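Local coordinates for protein scavenger receptor with C-type lectin type I (Homo sapiens, PDB 2OX8) that binds the leukocyte cell-surface glycan Lewis(x) through its C-type lectin carbohydrate-recognition domain, at residues H39-N44 / N125-K130. Numbering follows the deposited sequence.
With ZN (zinc ion), chain F.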
ATOM      1  N   HIS A  39       2.380   7.547   6.703  1.00 15.52           N
ATOM      2  CA  HIS A  39       1.206   6.728   6.505  1.00 13.73           C
ATOM      3  C   HIS A  39       1.539   5.703   5.457  1.00 14.59           C
ATOM      4  O   HIS A  39       2.466   5.904   4.670  1.00 15.65           O
ATOM      5  CB  HIS A  39       0.064   7.598   5.990  1.00 13.39           C
ATOM      6  CG  HIS A  39       0.458   8.475   4.844  1.00  9.45           C
ATOM      7  ND1 HIS A  39       0.710   7.980   3.580  1.00  7.41           N
ATOM      8  CD2 HIS A  39       0.709   9.807   4.786  1.00  7.30           C
ATOM      9  CE1 HIS A  39       1.098   8.967   2.794  1.00  7.32           C
ATOM     10  NE2 HIS A  39       1.109  10.087   3.502  1.00  7.69           N
ATOM     11  N   LEU A  40       0.788   4.605   5.448  1.00 11.54           N
ATOM     12  CA  LEU A  40       1.003   3.591   4.447  1.00  9.84           C
ATOM     13  C   LEU A  40       1.009   4.358   3.106  1.00 11.56           C
ATOM     14  O   LEU A  40       0.195   5.272   2.870  1.00  9.40           O
ATOM     15  CB  LEU A  40      -0.103   2.534   4.547  1.00 10.87           C
ATOM     16  CG  LEU A  40       0.092   1.525   5.714  1.00 12.40           C
ATOM     17  CD1 LEU A  40      -1.208   0.805   6.033  1.00  7.29           C
ATOM     18  CD2 LEU A  40       1.194   0.511   5.342  1.00  9.31           C
ATOM     19  N   VAL A  41       1.976   4.002   2.266  1.00 10.69           N
ATOM     20  CA  VAL A  41       2.217   4.624   0.978  1.00  9.79           C
ATOM     21  C   VAL A  41       0.999   4.818   0.057  1.00 11.23           C
ATOM     22  O   VAL A  41       0.092   3.985   0.022  1.00 12.62           O
ATOM     23  CB  VAL A  41       3.309   3.815   0.231  1.00  9.02           C
ATOM     24  CG1 VAL A  41       2.764   2.456  -0.167  1.00 12.01           C
ATOM     25  CG2 VAL A  41       3.806   4.558  -0.963  1.00  7.68           C
ATOM     26  N   PHE A  42       0.988   5.939  -0.663  1.00  8.48           N
ATOM     27  CA  PHE A  42      -0.056   6.255  -1.644  1.00  9.88           C
ATOM     28  C   PHE A  42       0.716   6.211  -2.956  1.00 12.52           C
ATOM     29  O   PHE A  42       1.826   6.752  -3.042  1.00 11.45           O
ATOM     30  CB  PHE A  42      -0.605   7.680  -1.489  1.00  7.04           C
ATOM     31  CG  PHE A  42      -1.328   7.932  -0.210  1.00  6.11           C
ATOM     32  CD1 PHE A  42      -1.428   9.219   0.287  1.00  6.44           C
ATOM     33  CD2 PHE A  42      -1.884   6.886   0.523  1.00  9.12           C
ATOM     34  CE1 PHE A  42      -2.065   9.473   1.507  1.00  6.00           C
ATOM     35  CE2 PHE A  42      -2.524   7.126   1.741  1.00  9.06           C
ATOM     36  CZ  PHE A  42      -2.610   8.426   2.232  1.00  7.75           C
ATOM     37  N   ILE A  43       0.158   5.559  -3.969  1.00 14.65           N
ATOM     38  CA  ILE A  43       0.834   5.488  -5.265  1.00 17.58           C
ATOM     39  C   ILE A  43      -0.016   6.244  -6.283  1.00 18.77           C
ATOM     40  O   ILE A  43      -1.052   5.746  -6.725  1.00 20.49           O
ATOM     41  CB  ILE A  43       1.029   4.029  -5.681  1.00 16.74           C
ATOM     42  CG1 ILE A  43       1.958   3.352  -4.670  1.00 14.07           C
ATOM     43  CG2 ILE A  43       1.590   3.957  -7.093  1.00 16.14           C
ATOM     44  CD1 ILE A  43       1.860   1.867  -4.661  1.00 13.47           C
ATOM     45  N   ASN A  44       0.418   7.449  -6.646  1.00 18.17           N
ATOM     46  CA  ASN A  44      -0.363   8.263  -7.554  1.00 22.37           C
ATOM     47  C   ASN A  44       0.111   8.525  -8.980  1.00 23.60           C
ATOM     48  O   ASN A  44      -0.459   9.362  -9.672  1.00 24.95           O
ATOM     49  CB  ASN A  44      -0.669   9.583  -6.874  1.00 24.31           C
ATOM     50  CG  ASN A  44      -1.630   9.416  -5.730  1.00 25.18           C
ATOM     51  OD1 ASN A  44      -2.738   8.926  -5.914  1.00 26.46           O
ATOM     52  ND2 ASN A  44      -1.207   9.810  -4.535  1.00 27.81           N
ATOM     53  N   ASN A 125       4.392  -7.265   5.111  1.00 29.47           N
ATOM     54  CA  ASN A 125       5.373  -6.217   5.276  1.00 28.24           C
ATOM     55  C   ASN A 125       4.619  -5.001   4.779  1.00 28.00           C
ATOM     56  O   ASN A 125       3.576  -5.144   4.135  1.00 28.62           O
ATOM     57  CB  ASN A 125       6.597  -6.489   4.403  1.00 31.32           C
ATOM     58  CG  ASN A 125       7.323  -7.774   4.795  1.00 34.09           C
ATOM     59  OD1 ASN A 125       6.847  -8.878   4.533  1.00 36.15           O
ATOM     60  ND2 ASN A 125       8.471  -7.631   5.438  1.00 34.36           N
ATOM     61  N   PHE A 126       5.135  -3.811   5.056  1.00 25.76           N
ATOM     62  CA  PHE A 126       4.448  -2.602   4.642  1.00 23.34           C
ATOM     63  C   PHE A 126       5.387  -1.459   4.278  1.00 23.96           C
ATOM     64  O   PHE A 126       6.553  -1.438   4.676  1.00 23.21           O
ATOM     65  CB  PHE A 126       3.497  -2.167   5.761  1.00 24.30           C
ATOM     66  CG  PHE A 126       4.178  -1.950   7.081  1.00 21.15           C
ATOM     67  CD1 PHE A 126       4.728  -0.725   7.396  1.00 20.68           C
ATOM     68  CD2 PHE A 126       4.328  -3.004   7.980  1.00 21.02           C
ATOM     69  CE1 PHE A 126       5.423  -0.543   8.581  1.00 22.08           C
ATOM     70  CE2 PHE A 126       5.024  -2.833   9.171  1.00 19.84           C
ATOM     71  CZ  PHE A 126       5.575  -1.597   9.471  1.00 21.09           C
ATOM     72  N   ILE A 127       4.858  -0.504   3.519  1.00 21.94           N
ATOM     73  CA  ILE A 127       5.628   0.648   3.081  1.00 19.25           C
ATOM     74  C   ILE A 127       5.071   1.929   3.704  1.00 19.81           C
ATOM     75  O   ILE A 127       3.874   2.210   3.617  1.00 20.86           O
ATOM     76  CB  ILE A 127       5.592   0.776   1.527  1.00 14.96           C
ATOM     77  CG1 ILE A 127       6.167  -0.487   0.889  1.00 16.07           C
ATOM     78  CG2 ILE A 127       6.393   1.994   1.075  1.00 12.28           C
ATOM     79  CD1 ILE A 127       6.171  -0.460  -0.646  1.00 16.16           C
ATOM     80  N   CYS A 128       5.938   2.692   4.348  1.00 18.55           N
ATOM     81  CA  CYS A 128       5.531   3.949   4.948  1.00 20.26           C
ATOM     82  C   CYS A 128       6.034   5.083   4.050  1.00 22.46           C
ATOM     83  O   CYS A 128       7.081   4.975   3.396  1.00 24.36           O
ATOM     84  CB  CYS A 128       6.111   4.098   6.348  1.00 20.73           C
ATOM     85  SG  CYS A 128       5.450   2.959   7.608  1.00 28.27           S
ATOM     86  N   GLU A 129       5.294   6.177   4.033  1.00 21.07           N
ATOM     87  CA  GLU A 129       5.630   7.291   3.179  1.00 19.63           C
ATOM     88  C   GLU A 129       5.322   8.616   3.879  1.00 19.26           C
ATOM     89  O   GLU A 129       4.417   8.688   4.718  1.00 20.18           O
ATOM     90  CB  GLU A 129       4.813   7.156   1.889  1.00 19.27           C
ATOM     91  CG  GLU A 129       4.873   8.327   0.911  1.00 24.88           C
ATOM     92  CD  GLU A 129       3.835   8.215  -0.209  1.00 26.34           C
ATOM     93  OE1 GLU A 129       2.631   8.128   0.103  1.00 28.42           O
ATOM     94  OE2 GLU A 129       4.212   8.223  -1.397  1.00 26.54           O
ATOM     95  N   LYS A 130       6.103   9.643   3.557  1.00 15.41           N
ATOM     96  CA  LYS A 130       5.883  10.984   4.095  1.00 16.91           C
ATOM     97  C   LYS A 130       6.576  11.992   3.183  1.00 16.85           C
ATOM     98  O   LYS A 130       7.700  11.770   2.742  1.00 16.70           O
ATOM     99  CB  LYS A 130       6.393  11.118   5.529  1.00 13.87           C
ATOM    100  CG  LYS A 130       7.863  10.820   5.731  1.00 16.11           C
ATOM    101  CD  LYS A 130       8.234  11.046   7.196  1.00 19.20           C
ATOM    102  CE  LYS A 130       9.547  10.370   7.582  1.00 18.50           C
ATOM    103  NZ  LYS A 130       9.671  10.387   9.072  1.00 21.41           N
TER
HETATM  104 ZN    ZN F   2       3.177   8.354  -2.939  1.00 22.90          ZN
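E129 and F42 meet at a zinc ion, the carboxylate OE2 of E129 lying 1.9 Å from the metal and the backbone O of F42 2.1 Å from it; E48, on helix 46-55, also binds this zinc. Glutamate has the length to span from strand 125-131: with CG anti to its backbone N (chi1 172°) and the chain extended, it carries the carboxylate past V41. The other oxygen, OE1, accepts the F42 N-H at 2.8 Å, met from above the carboxylate plane, so metal and amide each take one oxygen and together restrain the group's rotation.

Backbone pairing is antiparallel and brief. E129 N donates to H39 O at 2.9 Å, and V41 N reaches I127 O at 2.9 Å, just as the chain leaves strand 39-40. CE1 of F42 approaches one face of the H39 ring. In the ring plane, ND1 of H39 gives a nearly straight bond (172°) to L40 O, which fixes the imidazole's turn.

On one face of strand 125-131, branched side chains meet, V41 CB on I127 CG2 at 3.7 Å, near I52; on the other, L40 CD2 touches F126 CB at 3.6 Å. C128, disulfide-bonded to C33, ties the same strand to helix 26-35.

Within this C-type lectin domain, hydrogen bonds, apolar packing and a shared metal thus join two segments distant in sequence, and the zinc probably offsets the carboxylate's negative charge.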